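Local coordinates for RNA-dependent RNA polymerase (Taggert virus, PDB 6DX3), which contains an OTU-like cysteine protease domain that acts as a deubiquitinase, probably removing ubiquitin from modified proteins, at residues 8-11 and 17-20; 27-32 and 136-141; 33-36 and 42-45; 71-76 and 84-89. One frame throughout, in Å; residues are numbered along the deposited sequence.

Contact 1. Residues 8-11 and 17-20; sequences DWHL and YYSP
H10 and Y18 face each other as an antiparallel hydrogen-bonded pair, with H10 N to Y18 O at 2.6 Å and Y18 N to H10 O at 2.8 Å, and L11 and Y17 follow as a non-hydrogen-bonded pair. The imidazole of H10 adds a third bond: its ND1 reaches Y18 O at 3.3 Å. That oxygen lies almost in the ring plane of H10, whereas ND1 stands above the carbonyl plane, which leaves the in-plane approach to H10 N. The same carbonyl is therefore gripped twice by one residue. On the other face of the hairpin, L11 CD1 sits over a face of the Y17 ring as a CH-pi contact, 3.7 Å from Y17 CZ. W9 CE3 meets both Y17 CB and S19 CB, each at 3.5 Å, and S19 CB lies over a face of the indole toward its rim. With OG anti to the backbone N (chi1 166°), S19 accepts from D8 N at 2.8 Å, a nearly straight bond of 166°, and gives its own proton to P20 O. The hairpin thus stays closed past the last strand pair. Strand 10-11 is the outermost strand at this end of the mixed sheet; beyond strand 17-24 comes strand 126-133, whose R132 makes cation-pi contacts with W9 and Y17, while Y17 OH bonds to E135.

Contact 2. Residues 27-32 and 136-141; sequences DIFEIV and DPMLES
A Met-aromatic contact between M138 and F29 joins the loop following strand 126-133 to the start of strand 29-32. M138 SD lies 3.6 Å from F29 CZ and 4.9 Å from the ring centroid, placed obliquely, at 68° from the ring normal. The two side chains point at each other, and the sulfur meets the far end of the phenyl group. M138 runs extended through its first two torsions and then bends at the third (chi3 66°), and this bend carries its methyl group to the neighbouring residue, where M138 CE touches I28 CG2 at 4.0 Å. That branch of I28 also lies over the centre of one face of the F29 ring, so it packs against both partners. No hydrogen bond crosses between the segments: the contact is small and apolar. Behind M138 the loop is held in a turn by S141 OG, which donates to P137 O at 2.6 Å. Further out, W119 of strand 116-121 meets F29 edge-to-face and also touches M138, L154 of strand 150-156 packs on F29, and M138 O receives a bond from N143 ND2 at the start of strand 142-147. F29 and M138 thereby come together beside several strands of the mixed sheet.

Contact 3. Residues 33-36 and 42-45; sequences NQPM and YHSL
The imidazole of H43 carries the P35 ring on one face: P35 CG stands over its centre, 4.0 Å from the centroid and only 7° off the ring normal, a CH-pi contact, while P35 CD reaches H43 CG at 3.9 Å. The two side chains cross at about a right angle. The amide of Q34 approaches the same histidine obliquely, its plane turned 34° from the ring, and its OE1 comes within 3.4 Å of H43 CB. Bends in the Q34 chain, beginning at chi2 (-55°), fold the amide back against the helix; CG meanwhile rests 3.8 Å from both S44 CA and S44 CB. No hydrogen bond links the two segments. The buried amide is satisfied from outside them instead, NE2 giving to V32 O and OE1 accepting from Q53 NE2, which would fix its rotation. S44 OG turns to the carbonyls of C40 and L41 in its own helix. In OTU proteases the corresponding helix has the nucleophilic cysteine at its N-terminal end. The extended Q34-P35 segment thus lies along helix 40-49, with Y58 of helix 57-72 meeting the H43 ring and strand 150-156 adjoining through Y151 at S44 and Y153 at Q34.

Contact 4. Residues 71-76 and 84-89; sequences LFWDTT and EDLNGY
W73 meets L86 and Y89 where the end of helix 57-72 is followed, across a connecting loop, by helix 86-93, so that one indole packs the end of the first helix against the N-capped start of the next. The tryptophan stands out toward the second helix because its CG is anti to the backbone N (chi1 -179°). L86 lies over one face of the indole: its CA is 4.0 Å from the centroid of the six-membered ring and 9° off the normal, a CH-pi contact. The L86 side chain runs antiparallel to the indole, which brings CD1 to 3.7 Å from W73 CE3. The outer rim of the indole runs into Y89, with W73 CZ3 above a face of the phenol ring and 3.5 Å from Y89 CG. The two ring planes are inclined at 46°, neither stacked nor perpendicular. At another point of the rim, W73 CZ2 has E84 O near its plane at 3.5 Å. All of this is packing, with no hydrogen bond between the segments.

In the next shell, E84 is held by a salt bridge to R92 and Y89 OH by a hydrogen bond to E104, while A69 of helix 57-72 touches both L86 and Y89. T76, three residues after W73, accepts through OG1 from Q110 NE2 of helix 102-112. The first turn of helix 86-93 is fixed by D85 at the N-cap, whose OD1 accepts from G88 N at 3.0 Å, with the nitrogen approaching from above the carboxylate plane.

How the contacts relate
From the N terminus, contact 1 closes first, a short hairpin whose second strand, 17-24, runs on directly into helix 25-28 and so into contact 2. Contact 2 spans the longest loop, over a hundred residues between 27-32 and 136-141, and contacts 3 and 4 both fall within it, one after the other. Contact 3 adjoins 27-32 in sequence and ties the segment after strand 29-32 to helix 40-49; contact 4 joins the C-terminal end of helix 57-72, with the 3-10 segment after it, to the start of helix 86-93. No two contacts cross. Contacts 1 and 2 both reach the mixed sheet, whereas contacts 2 and 4, their centres about 30 Å apart, lie on opposite sides of the chain's centre.

Contact 1. Residues 8-11 and 17-20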
loop_
_atom_site.group_PDB
_atom_site.type_symbol
_atom_site.label_atom_id
_atom_site.label_comp_id
_atom_site.label_asym_id
_atom_site.label_seq_id
_atom_site.Cartn_x
_atom_site.Cartn_y
_atom_site.Cartn_z
ATOM N N ASP A 8 -12.939 13.265 2.401
ATOM C CA ASP A 8 -13.836 13.268 3.557
ATOM C C ASP A 8 -13.299 12.194 4.501
ATOM O O ASP A 8 -13.814 11.076 4.555
ATOM C CB ASP A 8 -15.288 13.016 3.149
ATOM C CG ASP A 8 -16.236 13.019 4.333
ATOM O OD1 ASP A 8 -17.269 12.321 4.270
ATOM O OD2 ASP A 8 -15.942 13.714 5.327
ATOM N N TRP A 9 -12.246 12.540 5.237
ATOM C CA TRP A 9 -11.510 11.548 6.007
ATOM C C TRP A 9 -12.316 11.072 7.208
ATOM O O TRP A 9 -12.926 11.868 7.926
ATOM C CB TRP A 9 -10.173 12.122 6.477
ATOM C CG TRP A 9 -9.173 12.325 5.381
ATOM C CD1 TRP A 9 -8.658 13.514 4.953
ATOM C CD2 TRP A 9 -8.558 11.309 4.576
ATOM N NE1 TRP A 9 -7.763 13.303 3.931
ATOM C CE2 TRP A 9 -7.685 11.958 3.681
ATOM C CE3 TRP A 9 -8.662 9.916 4.525
ATOM C CZ2 TRP A 9 -6.921 11.262 2.749
ATOM C CZ3 TRP A 9 -7.901 9.227 3.595
ATOM C CH2 TRP A 9 -7.045 9.901 2.720
ATOM N N HIS A 10 -12.307 9.759 7.426
ATOM C CA HIS A 10 -12.838 9.142 8.635
ATOM C C HIS A 10 -11.722 8.338 9.284
ATOM O O HIS A 10 -11.225 7.373 8.692
ATOM C CB HIS A 10 -14.030 8.234 8.324
ATOM C CG HIS A 10 -15.141 8.917 7.589
ATOM N ND1 HIS A 10 -15.134 9.085 6.222
ATOM C CD2 HIS A 10 -16.296 9.467 8.030
ATOM C CE1 HIS A 10 -16.236 9.712 5.851
ATOM N NE2 HIS A 10 -16.959 9.956 6.930
ATOM N N LEU A 11 -11.317 8.738 10.487
ATOM C CA LEU A 11 -10.359 7.944 11.244
ATOM C C LEU A 11 -11.071 6.731 11.827
ATOM O O LEU A 11 -12.046 6.873 12.572
ATOM C CB LEU A 11 -9.718 8.775 12.349
ATOM C CG LEU A 11 -8.838 7.952 13.291
ATOM C CD1 LEU A 11 -7.587 7.509 12.547
ATOM C CD2 LEU A 11 -8.473 8.749 14.532
ATOM N N TYR A 17 -7.114 5.804 8.117
ATOM C CA TYR A 17 -8.095 6.752 7.613
ATOM C C TYR A 17 -8.801 6.192 6.387
ATOM O O TYR A 17 -8.228 5.419 5.615
ATOM C CB TYR A 17 -7.429 8.085 7.263
ATOM C CG TYR A 17 -6.880 8.817 8.462
ATOM C CD1 TYR A 17 -5.580 8.596 8.897
ATOM C CD2 TYR A 17 -7.662 9.725 9.161
ATOM C CE1 TYR A 17 -5.074 9.264 9.994
ATOM C CE2 TYR A 17 -7.164 10.397 10.261
ATOM C CZ TYR A 17 -5.871 10.164 10.672
ATOM O OH TYR A 17 -5.376 10.832 11.765
ATOM N N TYR A 18 -10.059 6.599 6.214
ATOM C CA TYR A 18 -10.890 6.189 5.092
ATOM C C TYR A 18 -11.612 7.410 4.544
ATOM O O TYR A 18 -12.076 8.258 5.310
ATOM C CB TYR A 18 -11.915 5.124 5.512
ATOM C CG TYR A 18 -12.975 4.804 4.472
ATOM C CD1 TYR A 18 -12.816 3.735 3.601
ATOM C CD2 TYR A 18 -14.143 5.553 4.377
ATOM C CE1 TYR A 18 -13.781 3.430 2.658
ATOM C CE2 TYR A 18 -15.113 5.258 3.433
ATOM C CZ TYR A 18 -14.927 4.193 2.577
ATOM O OH TYR A 18 -15.888 3.887 1.638
ATOM N N SER A 19 -11.724 7.484 3.216
ATOM C CA SER A 19 -12.416 8.593 2.590
ATOM C C SER A 19 -13.016 8.166 1.258
ATOM O O SER A 19 -12.308 7.558 0.441
ATOM C CB SER A 19 -11.470 9.775 2.369
ATOM O OG SER A 19 -12.042 10.723 1.486
ATOM N N PRO A 20 -14.291 8.449 1.010
ATOM C CA PRO A 20 -14.814 8.302 -0.349
ATOM C C PRO A 20 -14.258 9.391 -1.250
ATOM O O PRO A 20 -14.002 10.517 -0.815
ATOM C CB PRO A 20 -16.329 8.442 -0.168
ATOM C CG PRO A 20 -16.473 9.293 1.056
ATOM C CD PRO A 20 -15.325 8.903 1.957
#

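Contact 2. Residues 27-32 and 136-141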
loop_
_atom_site.group_PDB
_atom_site.type_symbol
_atom_site.label_atom_id
_atom_site.label_comp_id
_atom_site.label_asym_id
_atom_site.label_seq_id
_atom_site.Cartn_x
_atom_site.Cartn_y
_atom_site.Cartn_z
ATOM N N ASP A 27 -5.807 12.167 -14.069
ATOM C CA ASP A 27 -5.770 13.616 -13.890
ATOM C C ASP A 27 -4.743 14.016 -12.835
ATOM O O ASP A 27 -4.222 15.138 -12.867
ATOM C CB ASP A 27 -7.156 14.141 -13.508
ATOM C CG ASP A 27 -8.193 13.882 -14.576
ATOM O OD1 ASP A 27 -7.829 13.368 -15.662
ATOM O OD2 ASP A 27 -9.375 14.203 -14.331
ATOM N N ILE A 28 -4.426 13.111 -11.910
ATOM C CA ILE A 28 -3.531 13.413 -10.806
ATOM C C ILE A 28 -2.245 12.586 -10.847
ATOM O O ILE A 28 -1.180 13.111 -10.504
ATOM C CB ILE A 28 -4.265 13.221 -9.458
ATOM C CG1 ILE A 28 -5.549 14.066 -9.415
ATOM C CG2 ILE A 28 -3.349 13.541 -8.289
ATOM C CD1 ILE A 28 -5.318 15.560 -9.257
ATOM N N PHE A 29 -2.303 11.324 -11.270
ATOM C CA PHE A 29 -1.157 10.424 -11.223
ATOM C C PHE A 29 -0.814 9.901 -12.610
ATOM O O PHE A 29 -1.578 10.036 -13.568
ATOM C CB PHE A 29 -1.413 9.221 -10.304
ATOM C CG PHE A 29 -1.776 9.592 -8.900
ATOM C CD1 PHE A 29 -3.089 9.504 -8.466
ATOM C CD2 PHE A 29 -0.800 10.007 -8.006
ATOM C CE1 PHE A 29 -3.427 9.838 -7.173
ATOM C CE2 PHE A 29 -1.132 10.344 -6.708
ATOM C CZ PHE A 29 -2.445 10.259 -6.292
ATOM N N GLU A 30 0.366 9.300 -12.691
ATOM C CA GLU A 30 0.738 8.391 -13.763
ATOM C C GLU A 30 0.747 6.979 -13.197
ATOM O O GLU A 30 1.362 6.729 -12.154
ATOM C CB GLU A 30 2.113 8.733 -14.341
ATOM C CG GLU A 30 2.859 7.517 -14.869
ATOM C CD GLU A 30 4.103 7.878 -15.641
ATOM O OE1 GLU A 30 4.209 9.039 -16.088
ATOM O OE2 GLU A 30 4.975 6.998 -15.797
ATOM N N ILE A 31 0.052 6.065 -13.867
ATOM C CA ILE A 31 0.023 4.670 -13.444
ATOM C C ILE A 31 1.347 4.030 -13.843
ATOM O O ILE A 31 1.629 3.855 -15.031
ATOM C CB ILE A 31 -1.162 3.916 -14.059
ATOM C CG1 ILE A 31 -2.484 4.582 -13.666
ATOM C CG2 ILE A 31 -1.137 2.449 -13.638
ATOM C CD1 ILE A 31 -3.673 4.110 -14.483
ATOM N N VAL A 32 2.169 3.688 -12.852
ATOM C CA VAL A 32 3.422 2.980 -13.092
ATOM C C VAL A 32 3.127 1.495 -12.913
ATOM O O VAL A 32 3.034 0.996 -11.788
ATOM C CB VAL A 32 4.539 3.458 -12.162
ATOM C CG1 VAL A 32 5.856 2.790 -12.539
ATOM C CG2 VAL A 32 4.668 4.972 -12.227
ATOM N N ASP A 136 0.684 11.956 6.433
ATOM C CA ASP A 136 1.339 12.894 5.536
ATOM C C ASP A 136 0.425 13.275 4.372
ATOM O O ASP A 136 -0.467 12.509 3.992
ATOM C CB ASP A 136 2.637 12.300 5.000
ATOM C CG ASP A 136 3.721 12.229 6.054
ATOM O OD1 ASP A 136 3.672 13.033 7.008
ATOM O OD2 ASP A 136 4.623 11.375 5.925
ATOM N N PRO A 137 0.617 14.463 3.800
ATOM C CA PRO A 137 -0.134 14.832 2.597
ATOM C C PRO A 137 0.107 13.849 1.460
ATOM O O PRO A 137 1.063 13.068 1.459
ATOM C CB PRO A 137 0.408 16.225 2.255
ATOM C CG PRO A 137 0.882 16.770 3.560
ATOM C CD PRO A 137 1.410 15.590 4.327
ATOM N N MET A 138 -0.788 13.908 0.472
ATOM C CA MET A 138 -0.766 12.947 -0.624
ATOM C C MET A 138 0.529 13.029 -1.424
ATOM O O MET A 138 1.097 11.999 -1.811
ATOM C CB MET A 138 -1.975 13.181 -1.529
ATOM C CG MET A 138 -2.086 12.242 -2.711
ATOM S SD MET A 138 -3.369 12.791 -3.851
ATOM C CE MET A 138 -2.670 14.334 -4.436
ATOM N N LEU A 139 1.017 14.243 -1.677
ATOM C CA LEU A 139 2.167 14.437 -2.551
ATOM C C LEU A 139 3.491 14.036 -1.910
ATOM O O LEU A 139 4.488 13.907 -2.628
ATOM C CB LEU A 139 2.236 15.898 -3.003
ATOM C CG LEU A 139 1.085 16.352 -3.904
ATOM C CD1 LEU A 139 1.206 17.833 -4.237
ATOM C CD2 LEU A 139 1.037 15.514 -5.175
ATOM N N GLU A 140 3.536 13.843 -0.591
ATOM C CA GLU A 140 4.745 13.389 0.087
ATOM C C GLU A 140 4.582 11.995 0.677
ATOM O O GLU A 140 5.303 11.630 1.613
ATOM C CB GLU A 140 5.155 14.384 1.172
ATOM C CG GLU A 140 3.999 15.102 1.827
ATOM C CD GLU A 140 4.443 16.336 2.578
ATOM O OE1 GLU A 140 4.956 16.192 3.709
ATOM O OE2 GLU A 140 4.288 17.450 2.035
ATOM N N SER A 141 3.646 11.213 0.150
ATOM C CA SER A 141 3.387 9.853 0.592
ATOM C C SER A 141 3.491 8.902 -0.594
ATOM O O SER A 141 3.611 9.317 -1.749
ATOM C CB SER A 141 2.002 9.736 1.241
ATOM O OG SER A 141 1.838 10.686 2.279
#

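Contact 3. Residues 33-36 and 42-45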
loop_
_atom_site.group_PDB
_atom_site.type_symbol
_atom_site.label_atom_id
_atom_site.label_comp_id
_atom_site.label_asym_id
_atom_site.label_seq_id
_atom_site.Cartn_x
_atom_site.Cartn_y
_atom_site.Cartn_z
ATOM N N ASN A 33 2.975 0.789 -14.030
ATOM C CA ASN A 33 2.514 -0.592 -13.984
ATOM C C ASN A 33 3.571 -1.496 -13.365
ATOM O O ASN A 33 4.759 -1.405 -13.684
ATOM C CB ASN A 33 2.155 -1.082 -15.387
ATOM C CG ASN A 33 1.205 -0.147 -16.104
ATOM O OD1 ASN A 33 1.621 0.667 -16.930
ATOM N ND2 ASN A 33 -0.081 -0.253 -15.789
ATOM N N GLN A 34 3.125 -2.370 -12.474
ATOM C CA GLN A 34 3.957 -3.343 -11.791
ATOM C C GLN A 34 3.706 -4.738 -12.350
ATOM O O GLN A 34 2.643 -5.004 -12.920
ATOM C CB GLN A 34 3.669 -3.319 -10.284
ATOM C CG GLN A 34 3.941 -1.971 -9.642
ATOM C CD GLN A 34 5.356 -1.492 -9.895
ATOM O OE1 GLN A 34 6.322 -2.220 -9.658
ATOM N NE2 GLN A 34 5.488 -0.263 -10.377
ATOM N N PRO A 35 4.676 -5.648 -12.228
ATOM C CA PRO A 35 4.498 -6.995 -12.787
ATOM C C PRO A 35 3.223 -7.655 -12.280
ATOM O O PRO A 35 2.838 -7.503 -11.119
ATOM C CB PRO A 35 5.750 -7.738 -12.310
ATOM C CG PRO A 35 6.778 -6.664 -12.174
ATOM C CD PRO A 35 6.037 -5.445 -11.699
ATOM N N MET A 36 2.555 -8.385 -13.174
ATOM C CA MET A 36 1.253 -8.981 -12.878
ATOM C C MET A 36 1.417 -10.371 -12.259
ATOM O O MET A 36 0.959 -11.385 -12.785
ATOM C CB MET A 36 0.398 -9.031 -14.141
ATOM C CG MET A 36 -0.357 -7.741 -14.447
ATOM S SD MET A 36 -1.005 -7.695 -16.135
ATOM C CE MET A 36 0.428 -7.089 -17.028
ATOM N N TYR A 42 4.122 -5.662 -3.162
ATOM C CA TYR A 42 5.482 -5.361 -2.729
ATOM C C TYR A 42 6.281 -4.660 -3.819
ATOM O O TYR A 42 7.134 -3.820 -3.512
ATOM C CB TYR A 42 6.173 -6.647 -2.279
ATOM C CG TYR A 42 5.372 -7.399 -1.243
ATOM C CD1 TYR A 42 5.156 -6.854 0.016
ATOM C CD2 TYR A 42 4.819 -8.641 -1.522
ATOM C CE1 TYR A 42 4.418 -7.526 0.973
ATOM C CE2 TYR A 42 4.078 -9.325 -0.569
ATOM C CZ TYR A 42 3.881 -8.758 0.677
ATOM O OH TYR A 42 3.150 -9.422 1.634
ATOM N N HIS A 43 6.028 -4.991 -5.088
ATOM C CA HIS A 43 6.620 -4.241 -6.193
ATOM C C HIS A 43 6.239 -2.767 -6.112
ATOM O O HIS A 43 7.099 -1.883 -6.204
ATOM C CB HIS A 43 6.160 -4.822 -7.532
ATOM C CG HIS A 43 6.851 -6.089 -7.926
ATOM N ND1 HIS A 43 8.193 -6.140 -8.242
ATOM C CD2 HIS A 43 6.381 -7.349 -8.081
ATOM C CE1 HIS A 43 8.520 -7.378 -8.564
ATOM N NE2 HIS A 43 7.440 -8.132 -8.473
ATOM N N SER A 44 4.942 -2.487 -5.945
ATOM C CA SER A 44 4.468 -1.108 -5.949
ATOM C C SER A 44 4.941 -0.342 -4.722
ATOM O O SER A 44 5.209 0.860 -4.813
ATOM C CB SER A 44 2.942 -1.082 -6.040
ATOM O OG SER A 44 2.371 -1.981 -5.109
ATOM N N LEU A 45 5.049 -1.012 -3.572
ATOM C CA LEU A 45 5.630 -0.369 -2.399
ATOM C C LEU A 45 7.120 -0.104 -2.598
ATOM O O LEU A 45 7.633 0.936 -2.167
ATOM C CB LEU A 45 5.393 -1.227 -1.159
ATOM C CG LEU A 45 3.949 -1.274 -0.655
ATOM C CD1 LEU A 45 3.825 -2.206 0.542
ATOM C CD2 LEU A 45 3.464 0.121 -0.306
#

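Contact 4. Residues 71-76 and 84-89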
loop_
_atom_site.group_PDB
_atom_site.type_symbol
_atom_site.label_atom_id
_atom_site.label_comp_id
_atom_site.label_asym_id
_atom_site.label_seq_id
_atom_site.Cartn_x
_atom_site.Cartn_y
_atom_site.Cartn_z
ATOM N N LEU A 71 6.826 -7.128 15.181
ATOM C CA LEU A 71 7.020 -6.022 16.115
ATOM C C LEU A 71 5.699 -5.408 16.560
ATOM O O LEU A 71 5.569 -4.973 17.710
ATOM C CB LEU A 71 7.896 -4.943 15.479
ATOM C CG LEU A 71 9.400 -5.180 15.297
ATOM C CD1 LEU A 71 9.952 -4.202 14.276
ATOM C CD2 LEU A 71 10.136 -5.034 16.615
ATOM N N PHE A 72 4.708 -5.357 15.668
ATOM C CA PHE A 72 3.521 -4.538 15.883
ATOM C C PHE A 72 2.227 -5.345 15.908
ATOM O O PHE A 72 1.146 -4.744 15.937
ATOM C CB PHE A 72 3.425 -3.456 14.803
ATOM C CG PHE A 72 4.587 -2.496 14.791
ATOM C CD1 PHE A 72 4.715 -1.529 15.778
ATOM C CD2 PHE A 72 5.537 -2.549 13.786
ATOM C CE1 PHE A 72 5.772 -0.642 15.765
ATOM C CE2 PHE A 72 6.600 -1.667 13.768
ATOM C CZ PHE A 72 6.719 -0.711 14.760
ATOM N N TRP A 73 2.304 -6.678 15.909
ATOM C CA TRP A 73 1.093 -7.491 15.836
ATOM C C TRP A 73 0.142 -7.183 16.987
ATOM O O TRP A 73 -1.057 -6.968 16.777
ATOM C CB TRP A 73 1.451 -8.977 15.829
ATOM C CG TRP A 73 0.246 -9.874 15.734
ATOM C CD1 TRP A 73 -0.469 -10.403 16.772
ATOM C CD2 TRP A 73 -0.386 -10.337 14.534
ATOM N NE1 TRP A 73 -1.501 -11.169 16.290
ATOM C CE2 TRP A 73 -1.472 -11.145 14.921
ATOM C CE3 TRP A 73 -0.135 -10.150 13.171
ATOM C CZ2 TRP A 73 -2.308 -11.764 13.996
ATOM C CZ3 TRP A 73 -0.964 -10.765 12.253
ATOM C CH2 TRP A 73 -2.041 -11.562 12.670
ATOM N N ASP A 74 0.662 -7.148 18.217
ATOM C CA ASP A 74 -0.186 -7.024 19.397
ATOM C C ASP A 74 -0.764 -5.628 19.582
ATOM O O ASP A 74 -1.572 -5.433 20.494
ATOM C CB ASP A 74 0.599 -7.411 20.652
ATOM C CG ASP A 74 1.142 -8.821 20.586
ATOM O OD1 ASP A 74 0.424 -9.710 20.082
ATOM O OD2 ASP A 74 2.286 -9.036 21.036
ATOM N N THR A 75 -0.364 -4.656 18.764
ATOM C CA THR A 75 -0.864 -3.291 18.876
ATOM C C THR A 75 -1.496 -2.793 17.582
ATOM O O THR A 75 -1.755 -1.590 17.455
ATOM C CB THR A 75 0.261 -2.338 19.291
ATOM O OG1 THR A 75 1.272 -2.321 18.274
ATOM C CG2 THR A 75 0.884 -2.770 20.617
ATOM N N THR A 76 -1.737 -3.676 16.614
ATOM C CA THR A 76 -2.312 -3.300 15.328
ATOM C C THR A 76 -3.744 -3.821 15.287
ATOM O O THR A 76 -3.964 -5.037 15.210
ATOM C CB THR A 76 -1.478 -3.850 14.171
ATOM O OG1 THR A 76 -0.118 -3.412 14.311
ATOM C CG2 THR A 76 -2.022 -3.359 12.834
ATOM N N GLU A 84 -6.602 -14.998 12.221
ATOM C CA GLU A 84 -5.336 -15.700 12.336
ATOM C C GLU A 84 -4.570 -15.205 13.554
ATOM O O GLU A 84 -4.878 -14.156 14.130
ATOM C CB GLU A 84 -4.469 -15.500 11.082
ATOM C CG GLU A 84 -5.061 -16.033 9.789
ATOM C CD GLU A 84 -4.460 -15.361 8.565
ATOM O OE1 GLU A 84 -4.343 -14.118 8.568
ATOM O OE2 GLU A 84 -4.098 -16.071 7.606
ATOM N N ASP A 85 -3.564 -15.979 13.947
ATOM C CA ASP A 85 -2.556 -15.507 14.879
ATOM C C ASP A 85 -1.293 -15.156 14.093
ATOM O O ASP A 85 -1.235 -15.300 12.869
ATOM C CB ASP A 85 -2.288 -16.546 15.971
ATOM C CG ASP A 85 -1.829 -17.881 15.418
ATOM O OD1 ASP A 85 -1.819 -18.055 14.183
ATOM O OD2 ASP A 85 -1.478 -18.763 16.228
ATOM N N LEU A 86 -0.268 -14.688 14.807
ATOM C CA LEU A 86 0.941 -14.225 14.133
ATOM C C LEU A 86 1.639 -15.362 13.394
ATOM O O LEU A 86 2.078 -15.188 12.251
ATOM C CB LEU A 86 1.884 -13.572 15.143
ATOM C CG LEU A 86 3.217 -13.036 14.617
ATOM C CD1 LEU A 86 3.012 -12.025 13.490
ATOM C CD2 LEU A 86 4.010 -12.417 15.758
ATOM N N ASN A 87 1.741 -16.536 14.025
ATOM C CA ASN A 87 2.443 -17.657 13.402
ATOM C C ASN A 87 1.742 -18.116 12.130
ATOM O O ASN A 87 2.399 -18.436 11.133
ATOM C CB ASN A 87 2.561 -18.820 14.386
ATOM C CG ASN A 87 3.454 -18.501 15.558
ATOM O OD1 ASN A 87 3.080 -18.711 16.713
ATOM N ND2 ASN A 87 4.648 -17.989 15.274
ATOM N N GLY A 88 0.408 -18.174 12.150
ATOM C CA GLY A 88 -0.327 -18.563 10.960
ATOM C C GLY A 88 -0.362 -17.477 9.905
ATOM O O GLY A 88 -0.384 -17.771 8.706
ATOM N N TYR A 89 -0.366 -16.213 10.330
ATOM C CA TYR A 89 -0.340 -15.106 9.381
ATOM C C TYR A 89 0.962 -15.097 8.591
ATOM O O TYR A 89 0.954 -14.978 7.360
ATOM C CB TYR A 89 -0.543 -13.786 10.122
ATOM C CG TYR A 89 -0.199 -12.544 9.329
ATOM C CD1 TYR A 89 -1.100 -12.006 8.419
ATOM C CD2 TYR A 89 1.019 -11.897 9.509
ATOM C CE1 TYR A 89 -0.794 -10.866 7.701
ATOM C CE2 TYR A 89 1.336 -10.755 8.795
ATOM C CZ TYR A 89 0.427 -10.244 7.894
ATOM O OH TYR A 89 0.738 -9.106 7.182
#